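Local coordinates for protein 2-hydroxyhepta-2,4-diene-1,7-dioate isomerase (Mycobacterium marinum, PDB 3QDF) that binds two zinc ions and probably acts as an isomerase or acetylpyruvate hydrolase of the fumarylacetoacetate hydrolase family, at residues E191-T194 / A199-Q202; V118-E123 / T194-A199; A19-E24 / G29-R34; A37-P40 / P44-T47. One frame throughout, in Å; residues are numbered along the deposited sequence. Where two conformers were deposited one is given.

Contact 1: residues E191-T194 / A199-Q202; sequences ELRT and AVKQ. With ZN (zinc ion), chain C.
T194 bonds Q202 through both backbone and side chain, and K201 through its backbone. In the main chain, T194 N donates to Q202 O at 2.9 Å, and T194 O takes K201 N at 2.8 Å in an almost straight bond (175° at the hydrogen) as well as a weak, longer one from Q202 N. Two C-H...O contacts, R193 CA to Q202 O and V200 CA to T194 O, flank these bonds.

The two side chains run alongside each other on one sheet face, and T194 OG1 gives its proton to Q202 OE1 at 2.7 Å, with the donor 19° out of the amide plane. The same OE1 also accepts from G122 N, while NE2 bonds T236, so the buried amide is fixed in its rotation.

With K201 and Q202 both set against T194, the hairpin of strands 191-196 and 199-205 contains a classic beta bulge.

Apolar contact is looser: V200 crosses R193 at about a right angle, V200 CG1 to R193 CG 4.1 Å.

Among the charged groups, E191 OE1 binds a zinc ion at 2.1 Å; H203 NE2 also binds this ion. R193 NH1 makes a weak salt bridge to E191 OE2, its stronger partner being E195.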
# COMPACT_ATOMS: atom_id res chain seq x y z
N GLU A 191 -10.56 -8.17 6.88
CA GLU A 191 -9.48 -9.09 7.22
C GLU A 191 -8.19 -8.71 6.50
O GLU A 191 -8.21 -8.33 5.34
CB GLU A 191 -9.83 -10.53 6.85
CG GLU A 191 -8.71 -11.46 7.30
CD GLU A 191 -8.94 -12.90 6.92
OE1 GLU A 191 -9.68 -13.57 7.65
OE2 GLU A 191 -8.36 -13.35 5.90
N LEU A 192 -7.06 -8.87 7.19
CA LEU A 192 -5.75 -8.77 6.57
C LEU A 192 -4.94 -10.04 6.86
O LEU A 192 -4.82 -10.48 8.01
CB LEU A 192 -5.01 -7.52 7.08
CG LEU A 192 -3.58 -7.21 6.63
CD1 LEU A 192 -3.22 -5.76 7.03
CD2 LEU A 192 -2.54 -8.20 7.20
N ARG A 193 -4.37 -10.62 5.81
CA ARG A 193 -3.64 -11.87 5.94
C ARG A 193 -2.34 -11.74 5.17
O ARG A 193 -2.35 -11.39 3.99
CB ARG A 193 -4.49 -13.01 5.37
CG ARG A 193 -3.97 -14.44 5.64
CD ARG A 193 -4.98 -15.46 5.09
NE ARG A 193 -4.87 -15.65 3.63
CZ ARG A 193 -5.76 -15.26 2.72
NH1 ARG A 193 -6.89 -14.65 3.05
NH2 ARG A 193 -5.51 -15.51 1.44
N THR A 194 -1.23 -12.04 5.84
CA THR A 194 0.09 -12.06 5.21
C THR A 194 0.67 -13.47 5.15
O THR A 194 0.67 -14.21 6.15
CB THR A 194 1.10 -11.14 5.94
OG1 THR A 194 0.55 -9.82 6.05
CG2 THR A 194 2.42 -11.10 5.17
N ALA A 199 2.75 -19.67 3.76
CA ALA A 199 2.50 -19.91 5.19
C ALA A 199 2.01 -18.62 5.83
O ALA A 199 2.65 -17.57 5.67
CB ALA A 199 3.76 -20.46 5.90
N VAL A 200 0.87 -18.70 6.52
CA VAL A 200 0.23 -17.52 7.14
C VAL A 200 1.01 -17.03 8.37
O VAL A 200 1.27 -17.81 9.31
CB VAL A 200 -1.25 -17.80 7.50
CG1 VAL A 200 -1.83 -16.63 8.30
CG2 VAL A 200 -2.09 -18.07 6.23
N LYS A 201 1.36 -15.74 8.35
CA LYS A 201 2.16 -15.10 9.40
C LYS A 201 1.37 -14.05 10.16
O LYS A 201 1.53 -13.92 11.37
CB LYS A 201 3.43 -14.47 8.82
CG LYS A 201 4.36 -15.44 8.09
CD LYS A 201 4.89 -16.53 9.01
CE LYS A 201 5.69 -17.55 8.22
NZ LYS A 201 6.01 -18.71 9.09
N GLN A 202 0.57 -13.27 9.43
CA GLN A 202 -0.32 -12.29 10.03
C GLN A 202 -1.72 -12.68 9.64
O GLN A 202 -1.97 -13.09 8.49
CB GLN A 202 -0.04 -10.87 9.52
CG GLN A 202 1.39 -10.43 9.77
CD GLN A 202 1.61 -8.97 9.41
OE1 GLN A 202 1.66 -8.61 8.23
NE2 GLN A 202 1.75 -8.14 10.43
ZN ZN C . -8.90 -15.55 7.41

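Contact 2: residues V118-E123 / T194-A199; sequences VHFEGE and TEVNGA. With ZN (zinc ion), chain B; EDO (1,2-ethanediol), chain D.
G122 and T194 come nearest in the backbone, their CA atoms 6.1 Å apart, and no hydrogen bond links V118-E123 to T194-A199. Here strands of two sheets of the fumarylacetoacetate hydrolase fold meet through side chains, and behind the contact lies a zinc site. The aromatic ring of F120 does most of the work. Its chi1 of 63° places CG between the backbone N and the carbonyl carbon, with the ring directed at the hairpin. Two methyls meet it obliquely: T194 CG2 at F120 CD1 (3.7 Å), its side chain coming from the opposite direction, and V196 CG2 at F120 CE2 (3.5 Å). Beside them G122 CA rests on T194 OG1, a close fit at a residue without a side chain. K201, Q202 and V249 add further contacts to F120. V196 is also the first residue of a type I' turn ending at A199, whose mutual backbone bonds close the hairpin.

On strand 118-128, E121 and E123 point away from the hairpin, the reverse of F120, and carry their carboxylates to the zinc ion. E121 OE2 binds it at 2.3 Å and E123 OE2 at 2.0 Å; D152, a water and O1 of a 1,2-ethanediol, probably from the crystallisation liquor, are the other ligands. R156 makes a salt bridge to E121 OE1, and G235 N bonds E123 OE1. The zinc-bound water donates to E123 OE1 at 2.6 Å.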
# COMPACT_ATOMS: atom_id res chain seq x y z
N VAL A 118 15.44 -8.37 8.20
CA VAL A 118 14.49 -7.51 7.50
C VAL A 118 13.08 -8.12 7.58
O VAL A 118 12.89 -9.28 7.22
CB VAL A 118 14.88 -7.26 6.01
CG1 VAL A 118 13.87 -6.32 5.34
CG2 VAL A 118 16.28 -6.67 5.91
N HIS A 119 12.12 -7.33 8.06
CA HIS A 119 10.74 -7.78 8.24
C HIS A 119 9.80 -7.23 7.19
O HIS A 119 9.95 -6.09 6.73
CB HIS A 119 10.21 -7.33 9.62
CG HIS A 119 10.73 -8.15 10.76
ND1 HIS A 119 10.13 -8.15 12.00
CD2 HIS A 119 11.78 -9.00 10.85
CE1 HIS A 119 10.80 -8.96 12.81
NE2 HIS A 119 11.81 -9.49 12.13
N PHE A 120 8.82 -8.05 6.82
CA PHE A 120 7.62 -7.59 6.12
C PHE A 120 6.69 -6.97 7.17
O PHE A 120 6.81 -7.25 8.37
CB PHE A 120 6.92 -8.76 5.42
CG PHE A 120 6.41 -9.81 6.38
CD1 PHE A 120 5.20 -9.63 7.06
CD2 PHE A 120 7.17 -10.95 6.67
CE1 PHE A 120 4.75 -10.58 7.97
CE2 PHE A 120 6.72 -11.90 7.58
CZ PHE A 120 5.51 -11.71 8.23
N GLU A 121 5.78 -6.12 6.73
CA GLU A 121 4.67 -5.67 7.57
C GLU A 121 3.51 -5.39 6.64
O GLU A 121 3.52 -4.39 5.94
CB GLU A 121 5.01 -4.37 8.33
CG GLU A 121 6.13 -4.46 9.39
CD GLU A 121 6.24 -3.19 10.23
OE1 GLU A 121 6.90 -3.20 11.31
OE2 GLU A 121 5.65 -2.18 9.84
N GLY A 122 2.50 -6.26 6.67
CA GLY A 122 1.28 -6.07 5.87
C GLY A 122 0.42 -5.00 6.49
O GLY A 122 0.17 -5.03 7.69
N GLU A 123 -0.03 -4.04 5.66
CA GLU A 123 -0.81 -2.90 6.16
C GLU A 123 -1.87 -2.44 5.18
O GLU A 123 -1.65 -2.39 3.95
CB GLU A 123 0.11 -1.71 6.47
CG GLU A 123 1.35 -2.11 7.25
CD GLU A 123 2.04 -0.98 8.01
OE1 GLU A 123 1.61 0.21 7.95
OE2 GLU A 123 3.04 -1.32 8.66
N THR A 194 -1.23 -12.04 5.84
CA THR A 194 0.09 -12.06 5.21
C THR A 194 0.67 -13.47 5.15
O THR A 194 0.67 -14.21 6.15
CB THR A 194 1.10 -11.14 5.94
OG1 THR A 194 0.55 -9.82 6.05
CG2 THR A 194 2.42 -11.10 5.17
N GLU A 195 1.19 -13.83 3.99
CA GLU A 195 1.84 -15.12 3.80
C GLU A 195 3.26 -14.95 3.30
O GLU A 195 3.56 -14.05 2.52
CB GLU A 195 1.05 -15.98 2.80
CG GLU A 195 -0.33 -16.34 3.30
CD GLU A 195 -1.17 -17.03 2.24
OE1 GLU A 195 -0.60 -17.58 1.25
OE2 GLU A 195 -2.41 -17.02 2.40
N VAL A 196 4.13 -15.83 3.78
CA VAL A 196 5.49 -15.91 3.29
C VAL A 196 5.64 -17.36 2.81
O VAL A 196 5.56 -18.30 3.61
CB VAL A 196 6.52 -15.54 4.39
CG1 VAL A 196 7.96 -15.70 3.89
CG2 VAL A 196 6.29 -14.10 4.86
N ASN A 197 5.80 -17.53 1.49
CA ASN A 197 5.85 -18.86 0.85
C ASN A 197 4.63 -19.68 1.18
O ASN A 197 4.74 -20.85 1.51
CB ASN A 197 7.13 -19.61 1.24
CG ASN A 197 8.36 -18.75 1.10
OD1 ASN A 197 8.46 -17.92 0.19
ND2 ASN A 197 9.31 -18.93 2.01
N GLY A 198 3.46 -19.05 1.14
CA GLY A 198 2.19 -19.74 1.38
C GLY A 198 1.87 -20.04 2.83
O GLY A 198 0.82 -20.62 3.12
N ALA A 199 2.75 -19.67 3.76
CA ALA A 199 2.50 -19.91 5.19
C ALA A 199 2.01 -18.62 5.83
O ALA A 199 2.65 -17.57 5.67
CB ALA A 199 3.76 -20.46 5.90
ZN ZN B . 4.45 -0.26 9.63
C1 EDO D . 5.75 0.36 12.16
O1 EDO D . 4.45 -0.13 11.75
C2 EDO D . 6.33 -0.38 13.38
O2 EDO D . 7.74 -0.63 13.18
O HOH W 1 3.27 1.66 9.27

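Contact 3: residues A19-E24 / G29-R34; sequences ASIEGE and GAMTAR
M31 lays its extended side chain across the end of strand 19-22, pressing SD against I21 CG2 at 3.7 Å. The two side chains cross at about a right angle. M31 CE reaches further along, to E24 O at 3.4 Å, and M31 CB and CG rest against E22 O; G23, lacking a side chain, leaves M31 CG the room it fills. On the same face the other branch of I21 ends in CD1, which sits over the small A33 CB (3.9 Å), and A19 CB also approaches A33 CB (4.3 Å), next to I21 CD1. W180 of strand 175-182 packs on both I21 and M31.

The opposite face, bearing S20, E22, T32 and R34, is polar. In the conformer described here, one of two, R34 bends at chi3 (-45°), bringing its guanidinium side-on to E22: R34 NE at 2.9 Å and NH2 at 3.0 Å both donate to E22 OE1, on its syn side. The carboxylate and guanidinium planes are 27° apart, so this salt bridge is slightly twisted. A water joins T32 OG1 and, weakly, E22 O.

Four backbone bonds, the straightest from E22 N to T32 O (2.8 Å), set the register of this antiparallel beta hairpin in the Rv2993c-like N-terminal region.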
# COMPACT_ATOMS: atom_id res chain seq x y z
N ALA A 19 -5.97 3.15 -14.98
CA ALA A 19 -6.99 2.27 -15.53
C ALA A 19 -8.00 1.86 -14.49
O ALA A 19 -7.67 1.71 -13.33
CB ALA A 19 -6.36 1.02 -16.17
N SER A 20 -9.25 1.67 -14.92
CA SER A 20 -10.22 0.97 -14.09
C SER A 20 -10.08 -0.52 -14.35
O SER A 20 -10.25 -0.98 -15.49
CB SER A 20 -11.64 1.41 -14.42
OG SER A 20 -12.56 0.78 -13.56
N ILE A 21 -9.77 -1.26 -13.30
CA ILE A 21 -9.52 -2.70 -13.39
C ILE A 21 -10.81 -3.43 -13.02
O ILE A 21 -11.21 -3.47 -11.86
CB ILE A 21 -8.35 -3.15 -12.46
CG1 ILE A 21 -7.10 -2.27 -12.64
CG2 ILE A 21 -8.06 -4.65 -12.62
CD1 ILE A 21 -6.53 -2.24 -14.03
N GLU A 22 -11.45 -4.02 -14.03
CA GLU A 22 -12.80 -4.55 -13.90
C GLU A 22 -12.81 -6.07 -13.90
O GLU A 22 -11.96 -6.69 -14.54
CB GLU A 22 -13.69 -4.01 -15.04
CG GLU A 22 -14.03 -2.51 -14.89
CD GLU A 22 -14.64 -1.89 -16.14
OE1 GLU A 22 -14.84 -2.59 -17.17
OE2 GLU A 22 -14.91 -0.67 -16.09
N GLY A 23 -13.78 -6.67 -13.20
CA GLY A 23 -13.96 -8.12 -13.22
C GLY A 23 -13.97 -8.76 -11.84
O GLY A 23 -13.73 -8.09 -10.83
N GLU A 24 -14.26 -10.06 -11.80
CA GLU A 24 -14.24 -10.84 -10.57
C GLU A 24 -12.83 -10.92 -9.99
O GLU A 24 -11.87 -11.29 -10.68
CB GLU A 24 -14.77 -12.25 -10.84
CG GLU A 24 -16.21 -12.51 -10.38
CD GLU A 24 -16.55 -13.99 -10.45
OE1 GLU A 24 -16.87 -14.46 -11.56
OE2 GLU A 24 -16.49 -14.69 -9.40
N GLY A 29 -6.48 -12.76 -14.18
CA GLY A 29 -6.10 -12.91 -15.61
C GLY A 29 -7.13 -12.35 -16.60
O GLY A 29 -6.78 -11.58 -17.53
N ALA A 30 -8.39 -12.72 -16.38
CA ALA A 30 -9.51 -12.31 -17.23
C ALA A 30 -10.11 -10.93 -16.88
O ALA A 30 -11.16 -10.54 -17.41
CB ALA A 30 -10.59 -13.39 -17.22
N MET A 31 -9.45 -10.19 -15.99
CA MET A 31 -9.89 -8.84 -15.65
C MET A 31 -9.60 -7.91 -16.83
O MET A 31 -8.70 -8.16 -17.64
CB MET A 31 -9.18 -8.35 -14.39
CG MET A 31 -9.75 -8.87 -13.06
SD MET A 31 -8.79 -8.19 -11.68
CE MET A 31 -9.81 -8.61 -10.28
N THR A 32 -10.40 -6.86 -16.96
CA THR A 32 -10.24 -5.89 -18.05
C THR A 32 -9.63 -4.61 -17.46
O THR A 32 -10.14 -4.08 -16.48
CB THR A 32 -11.58 -5.55 -18.70
OG1 THR A 32 -12.22 -6.75 -19.14
CG2 THR A 32 -11.38 -4.63 -19.90
N ALA A 33 -8.53 -4.15 -18.06
CA ALA A 33 -7.94 -2.86 -17.74
C ALA A 33 -8.53 -1.79 -18.67
O ALA A 33 -8.12 -1.68 -19.82
CB ALA A 33 -6.42 -2.92 -17.89
N ARG A 34 -9.48 -1.00 -18.16
CA ARG A 34 -10.15 0.05 -18.93
C ARG A 34 -9.40 1.37 -18.78
O ARG A 34 -9.43 2.01 -17.71
CB ARG A 34 -11.59 0.18 -18.44
CG ARG A 34 -12.43 1.22 -19.18
CD ARG A 34 -13.94 0.98 -18.92
NE ARG A 34 -14.31 -0.43 -19.05
CZ ARG A 34 -14.70 -1.02 -20.18
NH1 ARG A 34 -14.77 -0.32 -21.31
NH2 ARG A 34 -15.00 -2.30 -20.18
O HOH W 2 -13.75 -7.82 -16.97

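Contact 4: residues A37-P40 / P44-T47; sequences AEHP and PNFT
N45 is the residue through which A37-P40 and P44-T47 are chiefly joined. Its side-chain OD1 accepts E38 N at 2.9 Å, a bent bond of 137° at the hydrogen with the donor tilted out of the amide plane. Its backbone adds two more: A37 N donates to N45 O at 2.9 Å, and N45 N donates to E38 O at 3.1 Å. P44 CA also lies 3.3 Å from E38 O in a C-H...O contact, so that this carbonyl meets two neighbouring residues.

With chi1 at 56°, N45 turns its amide back over the backbone of 37-38, which lets OD1 take the place a main-chain carbonyl might have. The side chains of N45 and E38 then run the same way, their amide and carboxylate planes steeply inclined at 77°. N45 ND2 approaches H39 CD2 obliquely at 3.5 Å, while E38 CB covers one face of the imidazole near its rim. At the other end A37 CB packs on T47 CG2 at 3.6 Å.

Further out, T47 OG1 bonds E35 OE1 of the partner strand and R49 N of its own. P44 touches I36, and F46, directed away from 37-40, lies on R34 and I36 of strand 32-38 and on S20 beyond it. This is the surface end of the beta hairpin formed by strands 32-38 and 45-52. One of the three hydrogen bonds joining the segments comes from an asparagine amide, and the strand pairing is irregular at this end.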
# COMPACT_ATOMS: atom_id res chain seq x y z
N ALA A 37 -8.56 8.31 -19.26
CA ALA A 37 -8.01 9.46 -19.97
C ALA A 37 -7.70 10.55 -18.96
O ALA A 37 -6.54 10.92 -18.78
CB ALA A 37 -8.98 9.97 -21.06
N GLU A 38 -8.73 11.07 -18.30
CA GLU A 38 -8.54 12.20 -17.38
C GLU A 38 -9.21 12.01 -16.02
O GLU A 38 -10.08 11.15 -15.84
CB GLU A 38 -9.03 13.50 -18.04
CG GLU A 38 -8.30 13.86 -19.33
CD GLU A 38 -8.69 15.23 -19.85
OE1 GLU A 38 -8.48 16.23 -19.13
OE2 GLU A 38 -9.21 15.32 -20.99
N HIS A 39 -8.79 12.85 -15.06
CA HIS A 39 -9.39 12.94 -13.72
C HIS A 39 -9.38 11.63 -12.88
O HIS A 39 -10.41 11.23 -12.34
CB HIS A 39 -10.81 13.53 -13.82
CG HIS A 39 -10.93 14.63 -14.83
ND1 HIS A 39 -10.20 15.79 -14.76
CD2 HIS A 39 -11.70 14.74 -15.95
CE1 HIS A 39 -10.52 16.57 -15.77
NE2 HIS A 39 -11.42 15.96 -16.51
N PRO A 40 -8.21 11.00 -12.72
CA PRO A 40 -8.21 9.76 -11.92
C PRO A 40 -8.63 9.95 -10.45
O PRO A 40 -9.14 9.01 -9.84
CB PRO A 40 -6.76 9.27 -12.02
CG PRO A 40 -5.98 10.48 -12.28
CD PRO A 40 -6.84 11.37 -13.14
N PRO A 44 -13.41 9.94 -13.12
CA PRO A 44 -12.56 9.59 -14.25
C PRO A 44 -13.39 9.43 -15.51
O PRO A 44 -14.53 8.99 -15.45
CB PRO A 44 -11.95 8.23 -13.85
CG PRO A 44 -12.37 8.01 -12.37
CD PRO A 44 -13.63 8.80 -12.21
N ASN A 45 -12.83 9.85 -16.64
CA ASN A 45 -13.36 9.51 -17.95
C ASN A 45 -12.36 8.59 -18.66
O ASN A 45 -11.22 8.46 -18.23
CB ASN A 45 -13.72 10.77 -18.76
CG ASN A 45 -12.56 11.72 -18.92
OD1 ASN A 45 -11.43 11.31 -19.20
ND2 ASN A 45 -12.83 13.00 -18.76
N PHE A 46 -12.79 7.96 -19.75
CA PHE A 46 -12.05 6.84 -20.33
C PHE A 46 -11.68 7.11 -21.79
O PHE A 46 -12.37 7.84 -22.47
CB PHE A 46 -12.91 5.58 -20.22
CG PHE A 46 -13.36 5.30 -18.81
CD1 PHE A 46 -12.53 4.63 -17.92
CD2 PHE A 46 -14.62 5.73 -18.37
CE1 PHE A 46 -12.94 4.37 -16.61
CE2 PHE A 46 -15.05 5.49 -17.05
CZ PHE A 46 -14.19 4.80 -16.15
N THR A 47 -10.57 6.53 -22.24
CA THR A 47 -10.09 6.77 -23.60
C THR A 47 -10.89 5.97 -24.62
O THR A 47 -10.94 6.33 -25.78
CB THR A 47 -8.61 6.34 -23.79
OG1 THR A 47 -8.49 4.94 -23.52
CG2 THR A 47 -7.66 7.12 -22.87

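Overall arrangement
Contacts 3 and 4 come first along the chain, in successive hairpins of the Rv2993c-like N-terminal region that share strand 32-38; their centres are about 15 Å apart and the two contacts touch. Contacts 1 and 2 follow in the fumarylacetoacetate hydrolase region, their centres about 7 Å apart. They also touch, and they share strand 191-196 and T194. The two pairs are well separated: centres of contacts 1 and 4 lie about 35 Å apart, on opposite sides of the chain's centre. Both zinc sites thus belong to the contact 1 and 2 end, while contacts 3 and 4 build the N-terminal hairpins away from the metals.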